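Local coordinates for putative phosphomannomutase (Thermus thermophilus, PDB 1TUO), which probably interconverts sugar phosphates as a magnesium-dependent mutase of the phosphohexose mutase family, with phosphopentomutase activity the likely assignment, at residues Leu229-Thr232 with Leu233-Gly237; Gly262-Phe265 with Asn266-Gln269. All coordinates share one frame; numbering follows the deposited sequence.

Contact 1: residues Leu229-Thr232 with Leu233-Gly237; sequences LGVT and LAVLG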
loop_
_atom_site.group_PDB
_atom_site.type_symbol
_atom_site.label_atom_id
_atom_site.label_comp_id
_atom_site.label_asym_id
_atom_site.label_seq_id
_atom_site.Cartn_x
_atom_site.Cartn_y
_atom_site.Cartn_z
ATOM N N LEU A 229 13.379 3.476 9.530
ATOM C CA LEU A 229 14.386 3.106 8.545
ATOM C C LEU A 229 15.837 3.439 8.904
ATOM O O LEU A 229 16.698 3.476 8.025
ATOM C CB LEU A 229 14.036 3.763 7.206
ATOM C CG LEU A 229 12.735 3.284 6.559
ATOM C CD1 LEU A 229 12.414 4.139 5.351
ATOM C CD2 LEU A 229 12.871 1.819 6.172
ATOM N N GLY A 230 16.109 3.662 10.187
ATOM C CA GLY A 230 17.464 3.986 10.609
ATOM C C GLY A 230 18.550 3.102 10.017
ATOM O O GLY A 230 19.530 3.599 9.453
ATOM N N VAL A 231 18.384 1.790 10.141
ATOM C CA VAL A 231 19.373 0.847 9.624
ATOM C C VAL A 231 19.607 0.992 8.124
ATOM O O VAL A 231 20.742 0.909 7.656
ATOM C CB VAL A 231 18.964 -0.612 9.921
ATOM C CG1 VAL A 231 19.984 -1.569 9.335
ATOM C CG2 VAL A 231 18.856 -0.821 11.427
ATOM N N THR A 232 18.533 1.218 7.378
ATOM C CA THR A 232 18.624 1.367 5.930
ATOM C C THR A 232 19.220 2.711 5.529
ATOM O O THR A 232 19.979 2.795 4.565
ATOM C CB THR A 232 17.235 1.191 5.292
ATOM O OG1 THR A 232 16.736 -0.107 5.639
ATOM C CG2 THR A 232 17.306 1.309 3.773
ATOM N N LEU A 233 18.872 3.760 6.265
ATOM C CA LEU A 233 19.413 5.084 5.988
ATOM C C LEU A 233 20.926 5.027 6.195
ATOM O O LEU A 233 21.684 5.733 5.527
ATOM C CB LEU A 233 18.794 6.123 6.931
ATOM C CG LEU A 233 17.328 6.495 6.697
ATOM C CD1 LEU A 233 16.781 7.236 7.903
ATOM C CD2 LEU A 233 17.220 7.344 5.447
ATOM N N ALA A 234 21.359 4.174 7.119
ATOM C CA ALA A 234 22.784 4.030 7.406
ATOM C C ALA A 234 23.508 3.275 6.293
ATOM O O ALA A 234 24.556 3.712 5.814
ATOM C CB ALA A 234 22.975 3.314 8.736
ATOM N N VAL A 235 22.947 2.143 5.880
ATOM C CA VAL A 235 23.543 1.332 4.826
ATOM C C VAL A 235 23.707 2.113 3.519
ATOM O O VAL A 235 24.723 1.978 2.834
ATOM C CB VAL A 235 22.689 0.065 4.543
ATOM C CG1 VAL A 235 23.305 -0.737 3.405
ATOM C CG2 VAL A 235 22.590 -0.792 5.797
ATOM N N LEU A 236 22.710 2.925 3.171
ATOM C CA LEU A 236 22.764 3.705 1.936
ATOM C C LEU A 236 23.614 4.971 2.031
ATOM O O LEU A 236 23.908 5.599 1.014
ATOM C CB LEU A 236 21.348 4.077 1.482
ATOM C CG LEU A 236 20.588 3.054 0.629
ATOM C CD1 LEU A 236 21.197 3.017 -0.765
ATOM C CD2 LEU A 236 20.633 1.683 1.272
ATOM N N GLY A 237 24.006 5.336 3.246
ATOM C CA GLY A 237 24.816 6.527 3.441
ATOM C C GLY A 237 25.980 6.668 2.473
ATOM O O GLY A 237 26.040 7.649 1.729
#
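Leu233 folds back over the peptide of Leu229, one turn earlier in the short helix 230-236. Its CB starts between two carbonyl oxygens, about equally far from those of Leu229 and Gly230. CG then comes to 3.4 Å from Leu229 O, and CG also meets Leu229 CB at 4.3 Å. The CD1 branch carries on over the same peptide, 4.0 Å from Leu229 C, and the side chain also packs on Val258 of strand 255-259. This course follows from chi1 of -71°, which sets CG beside the backbone N and so back toward the start of the helix. Leu229 O meanwhile accepts from Leu233 N at 2.8 Å; the N-cap residue Leu229 thus supplies the acceptor of the first helical bond.

One turn on from Val231, Val235 brings CG2 to 3.1 Å from Val231 O, a close approach beside the bond from Val235 N to that same oxygen. Thr232 and Leu236 run alongside each other in the same direction, with CG2 of Thr232 4.2 Å from CD2 of Leu236. Thr232 OG1, beside the backbone N, bonds Asp183 OD1; CG2, anti to that N, is the branch beside Leu236. Both residues also rest on Ala245 and Val258. This is a short two-turn alpha-helix laid on the mixed sheet of the alpha/beta/alpha domain II, its Leu229, Thr232, Leu233 and Leu236 side chains turned onto the strands.

Contact 2: residues Gly262-Phe265 with Asn266-Gln269; sequences GVFF and NPHQ
Phe265 and Gln269 meet where strand 263-265 gives way, through Asn266, to helix 267-280, whose start is closed by a capping box made by Asn266 and Gln269. The box is two reciprocal hydrogen bonds. Asn266 OD1 accepts from Gln269 N at 2.9 Å, nearly along the C=O axis, and takes a second, weak bond from His268 N. In return Gln269 OE1 accepts from Asn266 N, also at 2.9 Å, with the donor tilted 26° from the amide's carbonyl plane. Chi1 of 75° puts the Asn266 amide between its own N and carbonyl carbon, turned in over the first helical N-H groups. The other end of that amide, ND2, bonds His381 NE2, which ties the cap to the part of the chain that follows helix 366-377.

The ring contacts come next. Gln269 CB sits over the centre of the Phe265 face, a CH-pi contact 3.6 Å from the centroid, and the amide beyond it continues past the CD1-CE1 side of the ring, with the two planes 33° apart. Leu366 and Phe370 of helix 366-377 also pack against Phe265. Phe264 meets Asn266 instead, their side chains crossing at about a right angle: its CE2 reaches Asn266 CB at 3.5 Å, while Asn266 N lies above the ring face, offset toward the rim.

Water joins the strand to the end of the glutamine: a single molecule donates to Phe264 O and accepts from Gln269 NE2, each at 2.9 Å.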
loop_
_atom_site.group_PDB
_atom_site.type_symbol
_atom_site.label_atom_id
_atom_site.label_comp_id
_atom_site.label_asym_id
_atom_site.label_seq_id
_atom_site.Cartn_x
_atom_site.Cartn_y
_atom_site.Cartn_z
ATOM N N GLY A 262 21.739 8.399 2.322
ATOM C CA GLY A 262 20.725 8.235 3.347
ATOM C C GLY A 262 19.651 9.298 3.225
ATOM O O GLY A 262 19.295 9.959 4.206
ATOM N N VAL A 263 19.142 9.471 2.011
ATOM C CA VAL A 263 18.101 10.456 1.759
ATOM C C VAL A 263 16.765 9.761 1.517
ATOM O O VAL A 263 16.658 8.874 0.666
ATOM C CB VAL A 263 18.425 11.325 0.525
ATOM C CG1 VAL A 263 17.302 12.318 0.289
ATOM C CG2 VAL A 263 19.749 12.055 0.725
ATOM N N PHE A 264 15.751 10.165 2.269
ATOM C CA PHE A 264 14.425 9.585 2.112
ATOM C C PHE A 264 13.741 10.148 0.863
ATOM O O PHE A 264 13.779 11.352 0.605
ATOM C CB PHE A 264 13.573 9.879 3.345
ATOM C CG PHE A 264 12.220 9.237 3.309
ATOM C CD1 PHE A 264 12.097 7.851 3.238
ATOM C CD2 PHE A 264 11.069 10.014 3.345
ATOM C CE1 PHE A 264 10.848 7.250 3.201
ATOM C CE2 PHE A 264 9.815 9.425 3.310
ATOM C CZ PHE A 264 9.703 8.039 3.238
ATOM N N PHE A 265 13.122 9.257 0.096
ATOM C CA PHE A 265 12.407 9.608 -1.134
ATOM C C PHE A 265 10.964 9.211 -0.801
ATOM O O PHE A 265 10.620 8.021 -0.811
ATOM C CB PHE A 265 12.981 8.768 -2.283
ATOM C CG PHE A 265 12.586 9.232 -3.661
ATOM C CD1 PHE A 265 13.123 10.397 -4.209
ATOM C CD2 PHE A 265 11.729 8.463 -4.438
ATOM C CE1 PHE A 265 12.812 10.777 -5.517
ATOM C CE2 PHE A 265 11.415 8.835 -5.740
ATOM C CZ PHE A 265 11.959 9.994 -6.283
ATOM N N ASN A 266 10.128 10.205 -0.509
ATOM C CA ASN A 266 8.751 9.961 -0.079
ATOM C C ASN A 266 7.714 9.524 -1.116
ATOM O O ASN A 266 7.963 9.555 -2.318
ATOM C CB ASN A 266 8.227 11.179 0.705
ATOM C CG ASN A 266 7.899 12.360 -0.184
ATOM O OD1 ASN A 266 7.412 12.195 -1.300
ATOM N ND2 ASN A 266 8.138 13.566 0.323
ATOM N N PRO A 267 6.529 9.092 -0.646
ATOM C CA PRO A 267 5.440 8.637 -1.514
ATOM C C PRO A 267 5.026 9.586 -2.629
ATOM O O PRO A 267 4.646 9.138 -3.709
ATOM C CB PRO A 267 4.308 8.382 -0.530
ATOM C CG PRO A 267 5.053 7.853 0.662
ATOM C CD PRO A 267 6.198 8.833 0.770
ATOM N N HIS A 268 5.081 10.886 -2.360
ATOM C CA HIS A 268 4.705 11.893 -3.349
ATOM C C HIS A 268 5.737 11.883 -4.466
ATOM O O HIS A 268 5.399 12.014 -5.644
ATOM C CB HIS A 268 4.661 13.273 -2.693
ATOM C CG HIS A 268 3.777 13.332 -1.485
ATOM N ND1 HIS A 268 2.402 13.396 -1.570
ATOM C CD2 HIS A 268 4.072 13.288 -0.164
ATOM C CE1 HIS A 268 1.888 13.389 -0.352
ATOM N NE2 HIS A 268 2.880 13.322 0.519
ATOM N N GLN A 269 6.999 11.724 -4.083
ATOM C CA GLN A 269 8.080 11.681 -5.052
ATOM C C GLN A 269 7.980 10.391 -5.855
ATOM O O GLN A 269 8.135 10.397 -7.074
ATOM C CB GLN A 269 9.427 11.771 -4.340
ATOM C CG GLN A 269 9.666 13.143 -3.696
ATOM C CD GLN A 269 10.923 13.185 -2.848
ATOM O OE1 GLN A 269 10.959 12.634 -1.749
ATOM N NE2 GLN A 269 11.963 13.837 -3.355
HETATM O O HOH W 1 14.247 13.128 -1.657
#

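Contact 1 lies within a single helix of domain II, its centre about 22 Å from that of the chain; the centre of contact 2 is about 15 Å from it, where the edge strand of the domain II sheet passes into the first helix of the domain III range. Contact 1 is partly buried, with three touching residues buried and three exposed, while contact 2 is a surface contact with Phe265 its one buried touching residue. Backbone bonds and aliphatic branches make contact 1; side-chain amides, aromatic faces and a water make contact 2. Leu233 CD2 lies 3.6 Å from Gly262 O and Leu229 CD1 4.1 Å from Phe264 CE1, joining the start of helix 230-236 and its Leu233 to the edge strand and the turn before it.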